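Local coordinates for protein computational Design of Enzyme (Synthetic construct, PDB 3TP4) that is of unknown function but was computationally designed as an enzyme, probably with an activated serine in a catalytic triad, on a TIM-barrel scaffold related to glycosyl hydrolase family 26, at residues E202-V207 / F213-G218; I168-W173 / R198-Y203. All coordinates share one frame; numbering follows the deposited sequence.

Contact 1: E202-V207 / F213-G218; sequences EYLRDV and FLYAWG
Leu204 reaches from helix 190-207 to the edges of the Phe213 and Tyr215 rings on strand 213-217. Its CB is the first atom to touch, 3.7 Å from Tyr215 OH. The next bond places CG beside the backbone N and anti to the carbonyl carbon (chi1 -70°), and CD1 then continues anti to CA (chi2 168°), so the side chain is extended and this methyl group forms its far end. There CD1 lies 4.0 Å from Phe213 CE2. The same methyl is 4.4 Å from Tyr215 CE2, and it approaches both rings at their rims, near the ring planes, not over a face. The Tyr215 hydroxyl points at the helix, with OH 4.2 Å from Arg205 N, too far for a hydrogen bond.

The short helix and strand segments run nearly antiparallel (155°), with axes 11.0 Å apart, as expected where a barrel helix returns through a short loop to the next strand. Arg205 turns most of its length elsewhere and grips Asp206 side-on. NE meets OD1 of Asp206 at 2.8 Å, from above the carboxylate plane, while NH2 of Arg205 lies 3.0 Å from OD2 of Asp206, with that oxygen in the guanidinium plane. Arg205 NH1 also bonds Val9 O, and Asp206 OD2 bridges to Arg396, in the range of the Ig-like domain.

Across the contact there is no hydrogen bond or salt bridge. Cohesion between helix and strand here therefore rests mainly on van der Waals packing, in which the Tyr215 hydroxyl takes part without a hydrogen bond to the helix segment, whereas the Arg205-Asp206 pair is internal to the helix and reaches on to Val9 and Arg396.

Contact 2: I168-W173 / R198-Y203; sequences IVFRPW and RFTVEY
Thr200 OG1 is gripped by two groups: it accepts the indole N-H of Trp173 and donates to the backbone oxygen of Leu196, one turn earlier in the helix. The bond from Trp173 NE1 to Thr200 OG1 is 2.9 Å long and nearly straight at 163°, with the oxygen only 3° out of the indole plane. The hydroxyl is thus met at the ring edge, and the buried N-H has its acceptor. A phenylalanine in place of Trp173 removes the N-H and would probably leave Thr200 OG1 without the donor that ties the helix to this end of the strand.

The other branch of Thr200 makes the apolar part of the contact. With CG2 anti to the backbone N and OG1 beside it (chi1 of OG1 -68°), the methyl turns toward the strand, where CG2 lies 3.8 Å from Pro172 CB. The same CG2 is 4.2 Å from Phe170 CE2, arriving at the ring edge near its plane, and the two side chains cross at about a right angle. Within the strand, Pro172 N sits 4.1 Å above the Phe170 ring plane, over its centre, so this phenyl has a neighbour on a face as well as at its rim. Leu144 and Leu196 touch Trp173, and Tyr193 OH bonds its backbone oxygen.

Strand 168-174, helix 190-207 and the parallel neighbouring strand 213-217 follow one another as a beta-alpha-beta crossover, the repeating element of the TIM barrel, and this contact packs strand 168-174, the leading strand of the unit, against the helix that follows.

Contacts 1 and 2 are successive parts of one beta-alpha-beta unit, with centres about 3 Å apart, and both use helix 190-207, their segments overlapping at Glu202 and Tyr203, though other residues make the contacts. Their strands are parallel neighbours: Phe170 N lies 2.7 Å from Leu214 O, a probable hydrogen bond. On the helix-facing side of the sheet the ring of Phe170 stacks with that of Phe213 and also touches Leu204 and Tyr215, joining the two apolar clusters. On the other side, by the C-terminal end of strand 213-217, Arg171 NH2 probably bonds Gly218 O at 2.8 Å. The probable Ser70-His37-Glu320 triad belongs to other strands of the barrel, so neither contact supplies its residues.

Contact 1: E202-V207 / F213-G218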
ATOM      1  N   GLU A 202       1.007   2.173 -12.826  1.00 25.25           N
ATOM      2  CA  GLU A 202       1.455   2.304 -14.207  1.00 25.42           C
ATOM      3  C   GLU A 202       2.331   3.550 -14.400  1.00 27.77           C
ATOM      4  O   GLU A 202       3.378   3.492 -15.047  1.00 27.34           O
ATOM      5  CB  GLU A 202       0.238   2.299 -15.144  1.00 21.16           C
ATOM      6  CG  GLU A 202      -0.386   0.903 -15.243  1.00 21.43           C
ATOM      7  CD  GLU A 202      -1.847   0.899 -15.648  1.00 29.67           C
ATOM      8  OE1 GLU A 202      -2.451   1.991 -15.777  1.00 27.00           O
ATOM      9  OE2 GLU A 202      -2.389  -0.215 -15.843  1.00 25.94           O
ATOM     10  N   TYR A 203       1.921   4.671 -13.819  1.00 24.30           N
ATOM     11  CA  TYR A 203       2.736   5.882 -13.907  1.00 26.10           C
ATOM     12  C   TYR A 203       4.124   5.646 -13.299  1.00 29.33           C
ATOM     13  O   TYR A 203       5.139   5.894 -13.946  1.00 29.36           O
ATOM     14  CB  TYR A 203       2.052   7.089 -13.253  1.00 20.62           C
ATOM     15  CG  TYR A 203       2.797   8.388 -13.511  1.00 31.47           C
ATOM     16  CD1 TYR A 203       2.691   9.029 -14.736  1.00 33.82           C
ATOM     17  CD2 TYR A 203       3.624   8.954 -12.544  1.00 30.34           C
ATOM     18  CE1 TYR A 203       3.369  10.212 -14.995  1.00 30.63           C
ATOM     19  CE2 TYR A 203       4.311  10.144 -12.787  1.00 34.89           C
ATOM     20  CZ  TYR A 203       4.176  10.764 -14.030  1.00 36.59           C
ATOM     21  OH  TYR A 203       4.837  11.938 -14.319  1.00 33.33           O
ATOM     22  N   LEU A 204       4.171   5.132 -12.074  1.00 29.20           N
ATOM     23  CA  LEU A 204       5.458   4.881 -11.422  1.00 28.86           C
ATOM     24  C   LEU A 204       6.302   3.844 -12.168  1.00 28.98           C
ATOM     25  O   LEU A 204       7.480   4.072 -12.434  1.00 26.70           O
ATOM     26  CB  LEU A 204       5.260   4.447  -9.963  1.00 28.31           C
ATOM     27  CG  LEU A 204       4.767   5.530  -8.989  1.00 28.75           C
ATOM     28  CD1 LEU A 204       4.338   4.916  -7.680  1.00 22.72           C
ATOM     29  CD2 LEU A 204       5.817   6.638  -8.740  1.00 28.20           C
ATOM     30  N   ARG A 205       5.704   2.701 -12.491  1.00 25.35           N
ATOM     31  CA  ARG A 205       6.456   1.601 -13.093  1.00 25.98           C
ATOM     32  C   ARG A 205       6.742   1.847 -14.574  1.00 35.37           C
ATOM     33  O   ARG A 205       7.889   1.800 -15.016  1.00 35.53           O
ATOM     34  CB  ARG A 205       5.704   0.276 -12.931  1.00 25.28           C
ATOM     35  CG  ARG A 205       6.344  -0.923 -13.652  1.00 28.54           C
ATOM     36  CD  ARG A 205       5.389  -2.131 -13.711  1.00 32.00           C
ATOM     37  NE  ARG A 205       4.187  -1.826 -14.503  1.00 26.02           N
ATOM     38  CZ  ARG A 205       3.013  -2.452 -14.391  1.00 30.46           C
ATOM     39  NH1 ARG A 205       2.847  -3.450 -13.528  1.00 26.40           N
ATOM     40  NH2 ARG A 205       1.990  -2.077 -15.152  1.00 26.14           N
ATOM     41  N   ASP A 206       5.695   2.116 -15.342  1.00 28.96           N
ATOM     42  CA  ASP A 206       5.834   2.135 -16.796  1.00 32.47           C
ATOM     43  C   ASP A 206       6.279   3.492 -17.299  1.00 31.21           C
ATOM     44  O   ASP A 206       7.022   3.587 -18.273  1.00 36.75           O
ATOM     45  CB  ASP A 206       4.513   1.763 -17.467  1.00 27.98           C
ATOM     46  CG  ASP A 206       4.012   0.393 -17.057  1.00 32.08           C
ATOM     47  OD1 ASP A 206       4.836  -0.525 -16.895  1.00 31.12           O
ATOM     48  OD2 ASP A 206       2.789   0.231 -16.900  1.00 33.56           O
ATOM     49  N   VAL A 207       5.788   4.545 -16.666  1.00 29.50           N
ATOM     50  CA  VAL A 207       6.127   5.889 -17.100  1.00 32.79           C
ATOM     51  C   VAL A 207       7.443   6.380 -16.480  1.00 37.89           C
ATOM     52  O   VAL A 207       8.279   6.934 -17.179  1.00 35.76           O
ATOM     53  CB  VAL A 207       4.988   6.898 -16.834  1.00 39.61           C
ATOM     54  CG1 VAL A 207       5.456   8.315 -17.150  1.00 45.45           C
ATOM     55  CG2 VAL A 207       3.732   6.544 -17.674  1.00 27.82           C
ATOM     56  N   PHE A 213      10.073  -0.951  -6.108  1.00 31.71           N
ATOM     57  CA  PHE A 213       8.828  -1.009  -5.346  1.00 25.02           C
ATOM     58  C   PHE A 213       8.155  -2.392  -5.380  1.00 27.86           C
ATOM     59  O   PHE A 213       8.089  -3.063  -6.426  1.00 26.08           O
ATOM     60  CB  PHE A 213       7.804   0.013  -5.855  1.00 24.07           C
ATOM     61  CG  PHE A 213       7.996   1.409  -5.333  1.00 24.77           C
ATOM     62  CD1 PHE A 213       9.059   1.725  -4.519  1.00 28.44           C
ATOM     63  CD2 PHE A 213       7.089   2.406  -5.660  1.00 26.00           C
ATOM     64  CE1 PHE A 213       9.223   3.010  -4.044  1.00 28.50           C
ATOM     65  CE2 PHE A 213       7.248   3.689  -5.193  1.00 27.38           C
ATOM     66  CZ  PHE A 213       8.320   3.994  -4.380  1.00 30.42           C
ATOM     67  N   LEU A 214       7.648  -2.791  -4.219  1.00 22.75           N
ATOM     68  CA  LEU A 214       6.618  -3.814  -4.108  1.00 24.22           C
ATOM     69  C   LEU A 214       5.350  -3.044  -3.742  1.00 25.44           C
ATOM     70  O   LEU A 214       5.417  -2.045  -3.033  1.00 26.27           O
ATOM     71  CB  LEU A 214       6.965  -4.824  -3.012  1.00 22.19           C
ATOM     72  CG  LEU A 214       8.242  -5.632  -3.255  1.00 23.01           C
ATOM     73  CD1 LEU A 214       8.543  -6.596  -2.096  1.00 23.14           C
ATOM     74  CD2 LEU A 214       8.154  -6.400  -4.595  1.00 20.20           C
ATOM     75  N   TYR A 215       4.204  -3.486  -4.242  1.00 25.50           N
ATOM     76  CA  TYR A 215       2.982  -2.702  -4.108  1.00 23.94           C
ATOM     77  C   TYR A 215       2.023  -3.307  -3.101  1.00 28.02           C
ATOM     78  O   TYR A 215       1.593  -4.443  -3.248  1.00 24.15           O
ATOM     79  CB  TYR A 215       2.317  -2.504  -5.477  1.00 21.25           C
ATOM     80  CG  TYR A 215       3.126  -1.583  -6.359  1.00 21.50           C
ATOM     81  CD1 TYR A 215       4.088  -2.090  -7.236  1.00 23.22           C
ATOM     82  CD2 TYR A 215       2.960  -0.210  -6.287  1.00 25.65           C
ATOM     83  CE1 TYR A 215       4.842  -1.253  -8.034  1.00 24.43           C
ATOM     84  CE2 TYR A 215       3.713   0.641  -7.077  1.00 27.64           C
ATOM     85  CZ  TYR A 215       4.647   0.113  -7.947  1.00 27.35           C
ATOM     86  OH  TYR A 215       5.389   0.964  -8.724  1.00 25.34           O
ATOM     87  N   ALA A 216       1.706  -2.539  -2.065  1.00 25.43           N
ATOM     88  CA  ALA A 216       0.816  -3.014  -1.014  1.00 25.02           C
ATOM     89  C   ALA A 216      -0.554  -2.349  -1.108  1.00 26.24           C
ATOM     90  O   ALA A 216      -0.676  -1.193  -1.516  1.00 25.80           O
ATOM     91  CB  ALA A 216       1.440  -2.774   0.371  1.00 25.85           C
ATOM     92  N   TRP A 217      -1.578  -3.107  -0.732  1.00 24.11           N
ATOM     93  CA  TRP A 217      -2.952  -2.629  -0.665  1.00 25.02           C
ATOM     94  C   TRP A 217      -3.623  -3.298   0.524  1.00 24.64           C
ATOM     95  O   TRP A 217      -3.589  -4.518   0.650  1.00 22.14           O
ATOM     96  CB  TRP A 217      -3.710  -3.009  -1.938  1.00 20.45           C
ATOM     97  CG  TRP A 217      -5.225  -2.953  -1.820  1.00 24.77           C
ATOM     98  CD1 TRP A 217      -6.031  -1.848  -1.995  1.00 21.27           C
ATOM     99  CD2 TRP A 217      -6.108  -4.051  -1.531  1.00 25.25           C
ATOM    100  NE1 TRP A 217      -7.366  -2.209  -1.839  1.00 22.71           N
ATOM    101  CE2 TRP A 217      -7.431  -3.548  -1.545  1.00 22.32           C
ATOM    102  CE3 TRP A 217      -5.906  -5.413  -1.255  1.00 26.60           C
ATOM    103  CZ2 TRP A 217      -8.539  -4.362  -1.300  1.00 21.82           C
ATOM    104  CZ3 TRP A 217      -7.001  -6.210  -1.008  1.00 28.64           C
ATOM    105  CH2 TRP A 217      -8.306  -5.685  -1.035  1.00 20.88           C
ATOM    106  N   GLY A 218      -4.218  -2.500   1.399  1.00 19.12           N
ATOM    107  CA  GLY A 218      -5.033  -3.029   2.485  1.00 22.92           C
ATOM    108  C   GLY A 218      -6.266  -2.156   2.614  1.00 23.13           C
ATOM    109  O   GLY A 218      -6.142  -0.935   2.710  1.00 24.36           O
TER

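Contact 2: I168-W173 / R198-Y203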
ATOM      1  N   ILE A 168      11.436  -1.167  -1.490  1.00 30.63           N
ATOM      2  CA  ILE A 168      10.477  -0.460  -0.658  1.00 25.49           C
ATOM      3  C   ILE A 168       9.085  -1.045  -0.886  1.00 27.78           C
ATOM      4  O   ILE A 168       8.662  -1.236  -2.029  1.00 27.84           O
ATOM      5  CB  ILE A 168      10.451   1.052  -0.999  1.00 27.77           C
ATOM      6  CG1 ILE A 168      11.745   1.726  -0.541  1.00 31.30           C
ATOM      7  CG2 ILE A 168       9.272   1.744  -0.326  1.00 24.85           C
ATOM      8  CD1 ILE A 168      11.880   3.148  -1.041  1.00 36.86           C
ATOM      9  N   VAL A 169       8.390  -1.363   0.196  1.00 24.43           N
ATOM     10  CA  VAL A 169       7.001  -1.789   0.092  1.00 25.09           C
ATOM     11  C   VAL A 169       6.156  -0.529   0.093  1.00 28.80           C
ATOM     12  O   VAL A 169       6.006   0.133   1.130  1.00 23.89           O
ATOM     13  CB  VAL A 169       6.605  -2.692   1.273  1.00 24.01           C
ATOM     14  CG1 VAL A 169       5.155  -3.147   1.132  1.00 21.65           C
ATOM     15  CG2 VAL A 169       7.548  -3.883   1.351  1.00 23.27           C
ATOM     16  N   PHE A 170       5.661  -0.166  -1.085  1.00 26.23           N
ATOM     17  CA  PHE A 170       4.945   1.092  -1.273  1.00 28.27           C
ATOM     18  C   PHE A 170       3.451   0.842  -1.233  1.00 24.75           C
ATOM     19  O   PHE A 170       2.948   0.002  -1.973  1.00 25.61           O
ATOM     20  CB  PHE A 170       5.309   1.715  -2.630  1.00 23.01           C
ATOM     21  CG  PHE A 170       4.558   2.967  -2.931  1.00 25.44           C
ATOM     22  CD1 PHE A 170       4.624   4.054  -2.067  1.00 27.73           C
ATOM     23  CD2 PHE A 170       3.784   3.068  -4.079  1.00 24.73           C
ATOM     24  CE1 PHE A 170       3.935   5.218  -2.342  1.00 27.83           C
ATOM     25  CE2 PHE A 170       3.091   4.232  -4.361  1.00 27.08           C
ATOM     26  CZ  PHE A 170       3.164   5.305  -3.495  1.00 26.05           C
ATOM     27  N   ARG A 171       2.753   1.568  -0.367  1.00 20.04           N
ATOM     28  CA  ARG A 171       1.323   1.390  -0.178  1.00 22.07           C
ATOM     29  C   ARG A 171       0.580   2.657  -0.572  1.00 24.60           C
ATOM     30  O   ARG A 171       0.407   3.567   0.248  1.00 26.29           O
ATOM     31  CB  ARG A 171       1.011   1.061   1.282  1.00 25.36           C
ATOM     32  CG  ARG A 171      -0.472   0.867   1.538  1.00 29.89           C
ATOM     33  CD  ARG A 171      -0.758   0.560   3.004  1.00 25.29           C
ATOM     34  NE  ARG A 171      -2.170   0.240   3.194  1.00 21.48           N
ATOM     35  CZ  ARG A 171      -2.724  -0.043   4.368  1.00 23.45           C
ATOM     36  NH1 ARG A 171      -1.982  -0.060   5.478  1.00 21.75           N
ATOM     37  NH2 ARG A 171      -4.022  -0.309   4.423  1.00 21.38           N
ATOM     38  N   PRO A 172       0.121   2.719  -1.829  1.00 26.65           N
ATOM     39  CA  PRO A 172      -0.490   3.963  -2.324  1.00 31.44           C
ATOM     40  C   PRO A 172      -1.980   4.128  -1.992  1.00 30.00           C
ATOM     41  O   PRO A 172      -2.804   3.301  -2.382  1.00 27.91           O
ATOM     42  CB  PRO A 172      -0.282   3.870  -3.840  1.00 28.95           C
ATOM     43  CG  PRO A 172      -0.244   2.411  -4.128  1.00 22.47           C
ATOM     44  CD  PRO A 172       0.330   1.725  -2.899  1.00 21.87           C
ATOM     45  N   TRP A 173      -2.300   5.205  -1.274  1.00 26.98           N
ATOM     46  CA  TRP A 173      -3.677   5.659  -1.034  1.00 23.65           C
ATOM     47  C   TRP A 173      -4.469   4.797  -0.057  1.00 26.51           C
ATOM     48  O   TRP A 173      -5.321   3.993  -0.462  1.00 26.88           O
ATOM     49  CB  TRP A 173      -4.434   5.832  -2.359  1.00 26.88           C
ATOM     50  CG  TRP A 173      -3.593   6.494  -3.413  1.00 28.97           C
ATOM     51  CD1 TRP A 173      -3.341   6.028  -4.672  1.00 30.00           C
ATOM     52  CD2 TRP A 173      -2.870   7.727  -3.288  1.00 25.66           C
ATOM     53  NE1 TRP A 173      -2.505   6.896  -5.337  1.00 28.85           N
ATOM     54  CE2 TRP A 173      -2.211   7.952  -4.516  1.00 27.03           C
ATOM     55  CE3 TRP A 173      -2.732   8.671  -2.266  1.00 26.78           C
ATOM     56  CZ2 TRP A 173      -1.420   9.081  -4.746  1.00 33.74           C
ATOM     57  CZ3 TRP A 173      -1.928   9.785  -2.488  1.00 29.90           C
ATOM     58  CH2 TRP A 173      -1.290   9.983  -3.721  1.00 37.75           C
ATOM     59  N   ARG A 198      -4.454   1.764 -10.127  1.00 21.74           N
ATOM     60  CA  ARG A 198      -3.851   1.199 -11.347  1.00 26.10           C
ATOM     61  C   ARG A 198      -2.986   2.236 -12.060  1.00 27.35           C
ATOM     62  O   ARG A 198      -1.855   1.945 -12.454  1.00 26.76           O
ATOM     63  CB  ARG A 198      -4.925   0.635 -12.288  1.00 25.22           C
ATOM     64  CG  ARG A 198      -5.594  -0.651 -11.755  1.00 27.19           C
ATOM     65  CD  ARG A 198      -6.931  -0.915 -12.425  1.00 25.61           C
ATOM     66  NE  ARG A 198      -7.600  -2.093 -11.877  1.00 23.86           N
ATOM     67  CZ  ARG A 198      -8.871  -2.415 -12.128  1.00 27.24           C
ATOM     68  NH1 ARG A 198      -9.621  -1.650 -12.908  1.00 26.19           N
ATOM     69  NH2 ARG A 198      -9.396  -3.505 -11.592  1.00 28.31           N
ATOM     70  N   PHE A 199      -3.521   3.445 -12.227  1.00 27.76           N
ATOM     71  CA  PHE A 199      -2.731   4.540 -12.787  1.00 28.61           C
ATOM     72  C   PHE A 199      -1.482   4.796 -11.969  1.00 27.42           C
ATOM     73  O   PHE A 199      -0.411   5.016 -12.514  1.00 23.84           O
ATOM     74  CB  PHE A 199      -3.531   5.838 -12.853  1.00 28.00           C
ATOM     75  CG  PHE A 199      -2.713   7.021 -13.289  1.00 26.52           C
ATOM     76  CD1 PHE A 199      -2.362   7.181 -14.624  1.00 27.38           C
ATOM     77  CD2 PHE A 199      -2.288   7.971 -12.368  1.00 26.03           C
ATOM     78  CE1 PHE A 199      -1.606   8.265 -15.033  1.00 29.35           C
ATOM     79  CE2 PHE A 199      -1.537   9.065 -12.769  1.00 23.87           C
ATOM     80  CZ  PHE A 199      -1.184   9.206 -14.100  1.00 28.20           C
ATOM     81  N   THR A 200      -1.624   4.798 -10.649  1.00 26.86           N
ATOM     82  CA  THR A 200      -0.477   5.043  -9.785  1.00 27.65           C
ATOM     83  C   THR A 200       0.641   4.044 -10.088  1.00 30.43           C
ATOM     84  O   THR A 200       1.827   4.415 -10.199  1.00 22.44           O
ATOM     85  CB  THR A 200      -0.873   4.949  -8.300  1.00 29.15           C
ATOM     86  OG1 THR A 200      -1.748   6.036  -7.965  1.00 25.03           O
ATOM     87  CG2 THR A 200       0.357   5.000  -7.398  1.00 28.79           C
ATOM     88  N   VAL A 201       0.261   2.775 -10.210  1.00 20.53           N
ATOM     89  CA  VAL A 201       1.237   1.721 -10.462  1.00 22.41           C
ATOM     90  C   VAL A 201       1.854   1.895 -11.846  1.00 23.87           C
ATOM     91  O   VAL A 201       3.064   1.790 -12.023  1.00 23.39           O
ATOM     92  CB  VAL A 201       0.609   0.325 -10.382  1.00 25.58           C
ATOM     93  CG1 VAL A 201       1.565  -0.698 -10.964  1.00 29.29           C
ATOM     94  CG2 VAL A 201       0.273  -0.041  -8.930  1.00 26.63           C
ATOM     95  N   GLU A 202       1.007   2.173 -12.826  1.00 25.25           N
ATOM     96  CA  GLU A 202       1.455   2.304 -14.207  1.00 25.42           C
ATOM     97  C   GLU A 202       2.331   3.550 -14.400  1.00 27.77           C
ATOM     98  O   GLU A 202       3.378   3.492 -15.047  1.00 27.34           O
ATOM     99  CB  GLU A 202       0.238   2.299 -15.144  1.00 21.16           C
ATOM    100  CG  GLU A 202      -0.386   0.903 -15.243  1.00 21.43           C
ATOM    101  CD  GLU A 202      -1.847   0.899 -15.648  1.00 29.67           C
ATOM    102  OE1 GLU A 202      -2.451   1.991 -15.777  1.00 27.00           O
ATOM    103  OE2 GLU A 202      -2.389  -0.215 -15.843  1.00 25.94           O
ATOM    104  N   TYR A 203       1.921   4.671 -13.819  1.00 24.30           N
ATOM    105  CA  TYR A 203       2.736   5.882 -13.907  1.00 26.10           C
ATOM    106  C   TYR A 203       4.124   5.646 -13.299  1.00 29.33           C
ATOM    107  O   TYR A 203       5.139   5.894 -13.946  1.00 29.36           O
ATOM    108  CB  TYR A 203       2.052   7.089 -13.253  1.00 20.62           C
ATOM    109  CG  TYR A 203       2.797   8.388 -13.511  1.00 31.47           C
ATOM    110  CD1 TYR A 203       2.691   9.029 -14.736  1.00 33.82           C
ATOM    111  CD2 TYR A 203       3.624   8.954 -12.544  1.00 30.34           C
ATOM    112  CE1 TYR A 203       3.369  10.212 -14.995  1.00 30.63           C
ATOM    113  CE2 TYR A 203       4.311  10.144 -12.787  1.00 34.89           C
ATOM    114  CZ  TYR A 203       4.176  10.764 -14.030  1.00 36.59           C
ATOM    115  OH  TYR A 203       4.837  11.938 -14.319  1.00 33.33           O
TER